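Local coordinates for protein protease (PDB 5EUF) that probably acts as a zinc-dependent M16-family peptidase, a virulence factor that cleaves the cytoplasmic domain of human JAM-A and weakens the gastric epithelial barrier, at residues Asn59-Lys64 with Glu120-Pro125; Ser281-Ser286 with Val331-Lys336. All blocks are in the same frame, centred on the assembly; numbering follows the deposited sequence.

Overall arrangement
Two contacts in one M16 chain illustrate how chemistry follows location. They lie on opposite sides of the chain's centre, their own centres about 48 Å apart, and share no helix or strand. Contact 1, in the Insulinase-family part of the chain, is superficial: a carboxylate, a hydroxyl and a backbone amide meet there, joining the loop after the helix of His-53 to the helix that carries Glu-133. Contact 2, in the part belonging to the inactive M16 domain, is partly buried and away from the catalytic zinc site; there an indole and two leucines pack helix 284-289 against helix 323-338, with a lysine ammonium over the ring face.

Contact 1: Asn59-Lys64 with Glu120-Pro125; sequences NFKSTK and EDEFLP
Glu-122 reaches Ser-62 because its CG lies anti to the carbonyl carbon (chi1 -61°) and its chain runs on straight beyond CG (chi2 177°), carrying the carboxylate from the first turn of helix 120-139 to the loop 59-64. There one oxygen, OE2, lies close to both the hydroxyl and the backbone N of the serine. Ser-62 OG lies 2.7 Å from Glu-122 OE2, and the backbone contributes a weak, long bond, Ser-62 N to Glu-122 OE2 at 3.3 Å. The hydroxyl also pairs with Asn-117 OD1. The amide, together with the place of Glu-122 near the start of a helix, may modestly favour the charged form of this carboxylate.

The other oxygen meets carbon: Lys-61 CB packs 3.6 Å from Glu-122 OE1. Although this lysine starts out toward the helix, a bend at its second torsion turns the rest of the chain off, leaving NZ 6.6 Å from Glu-122 OE2. The ammonium instead makes its salt bridge with Glu-126, one turn further along the same helix. Two acidic residues spaced by a turn thus take successive loop residues, one through the serine and one through the lysine.

Position gives this surface contact its interest. The loop follows helix 51-58, which carries the HXXEH motif of M16 peptidases, with zinc ligand His-53, and the side chain of Lys-61 is about 6 Å from that of His-57. Helix 120-139 supplies the zinc ligand Glu-133. The contact therefore joins the exit of one metal-binding helix to the start of the other, with helix 102-113 packing against the loop at Thr-63 and helix 176-186 lying against Phe-123.

Contact 2: Ser281-Ser286 with Val331-Lys336; sequences SSWLQS and VALLEK
Immediately ahead of Trp-283 and Leu-284, the residues that meet Leu-333, the carbonyl oxygen of Ser-282 is gripped twice by a single residue. Ser-286 OG donates to Ser-282 O at 2.8 Å, and Ser-286 N does so at 3.2 Å, the two arriving from opposite faces of the carbonyl plane. The hydroxyl of Ser-282 in turn takes a capping bond from Gln-285 N, so the turn leading into helix 284-289 is tied at both its carbonyl and its side chain.

This turn presents Trp-283 to helix 323-338, whose Lys-336, Leu-333 and Leu-337 all approach the indole. Lys-336, its chain extended throughout, brings NZ over the ring face, 4.5 Å from the centroid of the six-membered ring of Trp-283 and just 8° off the ring normal, a well-centred cation-pi contact. At the ring's edge, near its plane, Leu-333 O lies 3.9 Å from Trp-283 CZ3.

Apolar packing fills in beside the ring. With CG anti to its carbonyl carbon (chi1 -72°), Leu-333 sends CD1 to within 3.7 Å of Leu-284 CD2, the two side chains crossing at a slant. The same methyl comes 4.2 Å from Trp-283 CB, and thus touches both of these consecutive residues.

The indole nitrogen is satisfied elsewhere, by Glu-346 on helix 344-361. Away from the catalytic zinc site, the contact packs the entry of helix 284-289 against helix 323-338, while Leu-275 and Leu-276 of helix 266-276 also touch the indole and strand 251-258 meets Val-331 and Leu-334.

Contact 1: Asn59-Lys64 with Glu120-Pro125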
loop_
_atom_site.group_PDB
_atom_site.type_symbol
_atom_site.label_atom_id
_atom_site.label_comp_id
_atom_site.label_asym_id
_atom_site.label_seq_id
_atom_site.Cartn_x
_atom_site.Cartn_y
_atom_site.Cartn_z
ATOM N N ASN B 59 -20.628 10.650 13.205
ATOM C CA ASN B 59 -21.609 9.921 14.005
ATOM C C ASN B 59 -22.336 10.826 15.002
ATOM O O ASN B 59 -23.400 10.478 15.512
ATOM C CB ASN B 59 -20.932 8.763 14.742
ATOM C CG ASN B 59 -21.897 7.639 15.072
ATOM O OD1 ASN B 59 -22.327 6.896 14.188
ATOM N ND2 ASN B 59 -22.233 7.502 16.351
ATOM N N PHE B 60 -21.761 11.995 15.267
ATOM C CA PHE B 60 -22.360 12.943 16.198
ATOM C C PHE B 60 -22.991 14.120 15.462
ATOM O O PHE B 60 -23.188 15.193 16.032
ATOM C CB PHE B 60 -21.312 13.432 17.198
ATOM C CG PHE B 60 -20.710 12.328 18.014
ATOM C CD1 PHE B 60 -21.369 11.836 19.129
ATOM C CD2 PHE B 60 -19.496 11.769 17.658
ATOM C CE1 PHE B 60 -20.824 10.812 19.880
ATOM C CE2 PHE B 60 -18.944 10.744 18.405
ATOM C CZ PHE B 60 -19.611 10.266 19.518
ATOM N N LYS B 61 -23.304 13.905 14.189
ATOM C CA LYS B 61 -24.003 14.904 13.397
ATOM C C LYS B 61 -25.499 14.609 13.403
ATOM O O LYS B 61 -25.976 13.818 14.218
ATOM C CB LYS B 61 -23.461 14.939 11.968
ATOM C CG LYS B 61 -21.984 15.293 11.882
ATOM C CD LYS B 61 -21.709 16.689 12.426
ATOM C CE LYS B 61 -20.233 17.046 12.324
ATOM N NZ LYS B 61 -19.938 18.408 12.855
ATOM N N SER B 62 -26.234 15.237 12.489
ATOM C CA SER B 62 -27.694 15.171 12.505
ATOM C C SER B 62 -28.235 13.786 12.178
ATOM O O SER B 62 -27.655 13.047 11.381
ATOM C CB SER B 62 -28.287 16.184 11.526
ATOM O OG SER B 62 -28.009 15.818 10.186
ATOM N N THR B 63 -29.356 13.452 12.812
ATOM C CA THR B 63 -30.089 12.226 12.522
ATOM C C THR B 63 -31.543 12.572 12.203
ATOM O O THR B 63 -31.857 13.723 11.897
ATOM C CB THR B 63 -30.038 11.235 13.698
ATOM O OG1 THR B 63 -30.707 11.805 14.828
ATOM C CG2 THR B 63 -28.597 10.920 14.074
ATOM N N LYS B 64 -32.429 11.584 12.279
ATOM C CA LYS B 64 -33.841 11.811 11.984
ATOM C C LYS B 64 -34.492 12.702 13.037
ATOM O O LYS B 64 -35.372 13.502 12.723
ATOM C CB LYS B 64 -34.594 10.481 11.887
ATOM C CG LYS B 64 -36.091 10.610 11.637
ATOM C CD LYS B 64 -36.765 9.244 11.576
ATOM C CE LYS B 64 -38.266 9.378 11.341
ATOM N NZ LYS B 64 -38.944 8.055 11.248
ATOM N N GLU B 120 -24.491 16.433 2.894
ATOM C CA GLU B 120 -23.316 16.983 2.221
ATOM C C GLU B 120 -22.773 18.208 2.956
ATOM O O GLU B 120 -21.563 18.410 3.036
ATOM C CB GLU B 120 -23.656 17.350 0.776
ATOM C CG GLU B 120 -22.517 17.999 0.005
ATOM C CD GLU B 120 -23.004 18.765 -1.212
ATOM O OE1 GLU B 120 -24.129 19.308 -1.164
ATOM O OE2 GLU B 120 -22.264 18.826 -2.217
ATOM N N ASP B 121 -23.679 19.017 3.502
ATOM C CA ASP B 121 -23.301 20.236 4.212
ATOM C C ASP B 121 -22.660 19.943 5.569
ATOM O O ASP B 121 -22.218 20.858 6.264
ATOM C CB ASP B 121 -24.521 21.142 4.398
ATOM C CG ASP B 121 -25.665 20.441 5.104
ATOM O OD1 ASP B 121 -26.494 19.812 4.413
ATOM O OD2 ASP B 121 -25.739 20.522 6.350
ATOM N N GLU B 122 -22.620 18.667 5.941
ATOM C CA GLU B 122 -21.960 18.239 7.170
ATOM C C GLU B 122 -20.654 17.536 6.845
ATOM O O GLU B 122 -19.678 17.632 7.589
ATOM C CB GLU B 122 -22.866 17.312 7.978
ATOM C CG GLU B 122 -24.161 17.956 8.423
ATOM C CD GLU B 122 -25.068 16.990 9.157
ATOM O OE1 GLU B 122 -25.043 15.782 8.836
ATOM O OE2 GLU B 122 -25.802 17.445 10.059
ATOM N N PHE B 123 -20.647 16.826 5.724
ATOM C CA PHE B 123 -19.471 16.091 5.289
ATOM C C PHE B 123 -18.350 17.021 4.830
ATOM O O PHE B 123 -17.185 16.807 5.162
ATOM C CB PHE B 123 -19.841 15.123 4.164
ATOM C CG PHE B 123 -18.689 14.759 3.279
ATOM C CD1 PHE B 123 -17.695 13.908 3.730
ATOM C CD2 PHE B 123 -18.598 15.269 1.996
ATOM C CE1 PHE B 123 -16.632 13.575 2.916
ATOM C CE2 PHE B 123 -17.539 14.937 1.179
ATOM C CZ PHE B 123 -16.556 14.088 1.638
ATOM N N LEU B 124 -18.707 18.047 4.064
ATOM C CA LEU B 124 -17.715 18.973 3.521
ATOM C C LEU B 124 -16.938 19.750 4.593
ATOM O O LEU B 124 -15.708 19.797 4.537
ATOM C CB LEU B 124 -18.377 19.951 2.544
ATOM C CG LEU B 124 -18.873 19.349 1.228
ATOM C CD1 LEU B 124 -19.347 20.440 0.281
ATOM C CD2 LEU B 124 -17.783 18.509 0.581
ATOM N N PRO B 125 -17.634 20.361 5.573
ATOM C CA PRO B 125 -16.837 21.088 6.566
ATOM C C PRO B 125 -16.055 20.164 7.494
ATOM O O PRO B 125 -14.954 20.517 7.919
ATOM C CB PRO B 125 -17.892 21.873 7.352
ATOM C CG PRO B 125 -19.122 21.059 7.231
ATOM C CD PRO B 125 -19.079 20.490 5.842
#

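Contact 2: Ser281-Ser286 with Val331-Lys336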
loop_
_atom_site.group_PDB
_atom_site.type_symbol
_atom_site.label_atom_id
_atom_site.label_comp_id
_atom_site.label_asym_id
_atom_site.label_seq_id
_atom_site.Cartn_x
_atom_site.Cartn_y
_atom_site.Cartn_z
ATOM N N SER B 281 9.527 0.999 36.297
ATOM C CA SER B 281 10.488 -0.024 36.690
ATOM C C SER B 281 10.918 -0.871 35.495
ATOM O O SER B 281 11.616 -1.872 35.649
ATOM C CB SER B 281 9.895 -0.918 37.782
ATOM O OG SER B 281 10.804 -1.937 38.162
ATOM N N SER B 282 10.498 -0.462 34.303
ATOM C CA SER B 282 10.808 -1.205 33.088
ATOM C C SER B 282 12.295 -1.139 32.763
ATOM O O SER B 282 13.035 -0.350 33.352
ATOM C CB SER B 282 9.989 -0.673 31.908
ATOM O OG SER B 282 10.432 0.613 31.508
ATOM N N TRP B 283 12.728 -1.972 31.825
ATOM C CA TRP B 283 14.124 -1.988 31.407
ATOM C C TRP B 283 14.471 -0.734 30.613
ATOM O O TRP B 283 15.539 -0.155 30.796
ATOM C CB TRP B 283 14.431 -3.240 30.580
ATOM C CG TRP B 283 14.543 -4.495 31.399
ATOM C CD1 TRP B 283 14.201 -4.652 32.710
ATOM C CD2 TRP B 283 15.041 -5.765 30.959
ATOM N NE1 TRP B 283 14.451 -5.943 33.113
ATOM C CE2 TRP B 283 14.967 -6.645 32.058
ATOM C CE3 TRP B 283 15.541 -6.244 29.742
ATOM C CZ2 TRP B 283 15.373 -7.976 31.976
ATOM C CZ3 TRP B 283 15.942 -7.565 29.663
ATOM C CH2 TRP B 283 15.856 -8.416 30.774
ATOM N N LEU B 284 13.563 -0.312 29.737
ATOM C CA LEU B 284 13.795 0.874 28.918
ATOM C C LEU B 284 13.878 2.142 29.763
ATOM O O LEU B 284 14.599 3.079 29.421
ATOM C CB LEU B 284 12.698 1.024 27.863
ATOM C CG LEU B 284 12.702 -0.017 26.743
ATOM C CD1 LEU B 284 11.694 0.348 25.662
ATOM C CD2 LEU B 284 14.095 -0.159 26.159
ATOM N N GLN B 285 13.140 2.170 30.867
ATOM C CA GLN B 285 13.139 3.335 31.741
ATOM C C GLN B 285 14.430 3.447 32.545
ATOM O O GLN B 285 15.132 4.454 32.469
ATOM C CB GLN B 285 11.940 3.293 32.692
ATOM C CG GLN B 285 10.836 4.286 32.349
ATOM C CD GLN B 285 11.253 5.729 32.573
ATOM O OE1 GLN B 285 12.193 6.011 33.320
ATOM N NE2 GLN B 285 10.553 6.654 31.923
ATOM N N SER B 286 14.743 2.408 33.310
ATOM C CA SER B 286 15.848 2.475 34.260
ATOM C C SER B 286 17.203 2.143 33.638
ATOM O O SER B 286 18.175 1.903 34.354
ATOM C CB SER B 286 15.576 1.543 35.445
ATOM O OG SER B 286 15.212 0.247 35.006
ATOM N N VAL B 331 18.487 -3.159 21.299
ATOM C CA VAL B 331 18.856 -4.462 20.765
ATOM C C VAL B 331 19.717 -5.210 21.780
ATOM O O VAL B 331 19.533 -6.408 22.004
ATOM C CB VAL B 331 19.608 -4.333 19.420
ATOM C CG1 VAL B 331 20.225 -5.662 19.018
ATOM C CG2 VAL B 331 18.666 -3.833 18.334
ATOM N N ALA B 332 20.642 -4.486 22.405
ATOM C CA ALA B 332 21.510 -5.044 23.436
ATOM C C ALA B 332 20.703 -5.578 24.620
ATOM O O ALA B 332 21.087 -6.562 25.254
ATOM C CB ALA B 332 22.511 -3.998 23.906
ATOM N N LEU B 333 19.587 -4.919 24.917
ATOM C CA LEU B 333 18.676 -5.397 25.948
ATOM C C LEU B 333 17.982 -6.678 25.496
ATOM O O LEU B 333 17.884 -7.642 26.256
ATOM C CB LEU B 333 17.635 -4.329 26.292
ATOM C CG LEU B 333 18.131 -3.116 27.077
ATOM C CD1 LEU B 333 16.978 -2.185 27.412
ATOM C CD2 LEU B 333 18.846 -3.561 28.341
ATOM N N LEU B 334 17.505 -6.676 24.255
ATOM C CA LEU B 334 16.813 -7.829 23.690
ATOM C C LEU B 334 17.732 -9.042 23.593
ATOM O O LEU B 334 17.293 -10.177 23.786
ATOM C CB LEU B 334 16.245 -7.492 22.310
ATOM C CG LEU B 334 15.192 -6.384 22.276
ATOM C CD1 LEU B 334 14.549 -6.296 20.902
ATOM C CD2 LEU B 334 14.145 -6.601 23.357
ATOM N N GLU B 335 19.004 -8.802 23.287
ATOM C CA GLU B 335 19.989 -9.877 23.258
ATOM C C GLU B 335 20.204 -10.394 24.674
ATOM O O GLU B 335 20.262 -11.603 24.901
ATOM C CB GLU B 335 21.309 -9.400 22.647
ATOM C CG GLU B 335 21.225 -9.090 21.156
ATOM C CD GLU B 335 22.482 -8.420 20.624
ATOM O OE1 GLU B 335 22.563 -8.182 19.399
ATOM O OE2 GLU B 335 23.391 -8.130 21.432
ATOM N N LYS B 336 20.310 -9.465 25.620
ATOM C CA LYS B 336 20.409 -9.803 27.037
ATOM C C LYS B 336 19.169 -10.572 27.488
ATOM O O LYS B 336 19.263 -11.535 28.251
ATOM C CB LYS B 336 20.587 -8.537 27.879
ATOM C CG LYS B 336 20.489 -8.769 29.375
ATOM C CD LYS B 336 20.331 -7.463 30.139
ATOM C CE LYS B 336 20.069 -7.723 31.618
ATOM N NZ LYS B 336 19.692 -6.480 32.350
#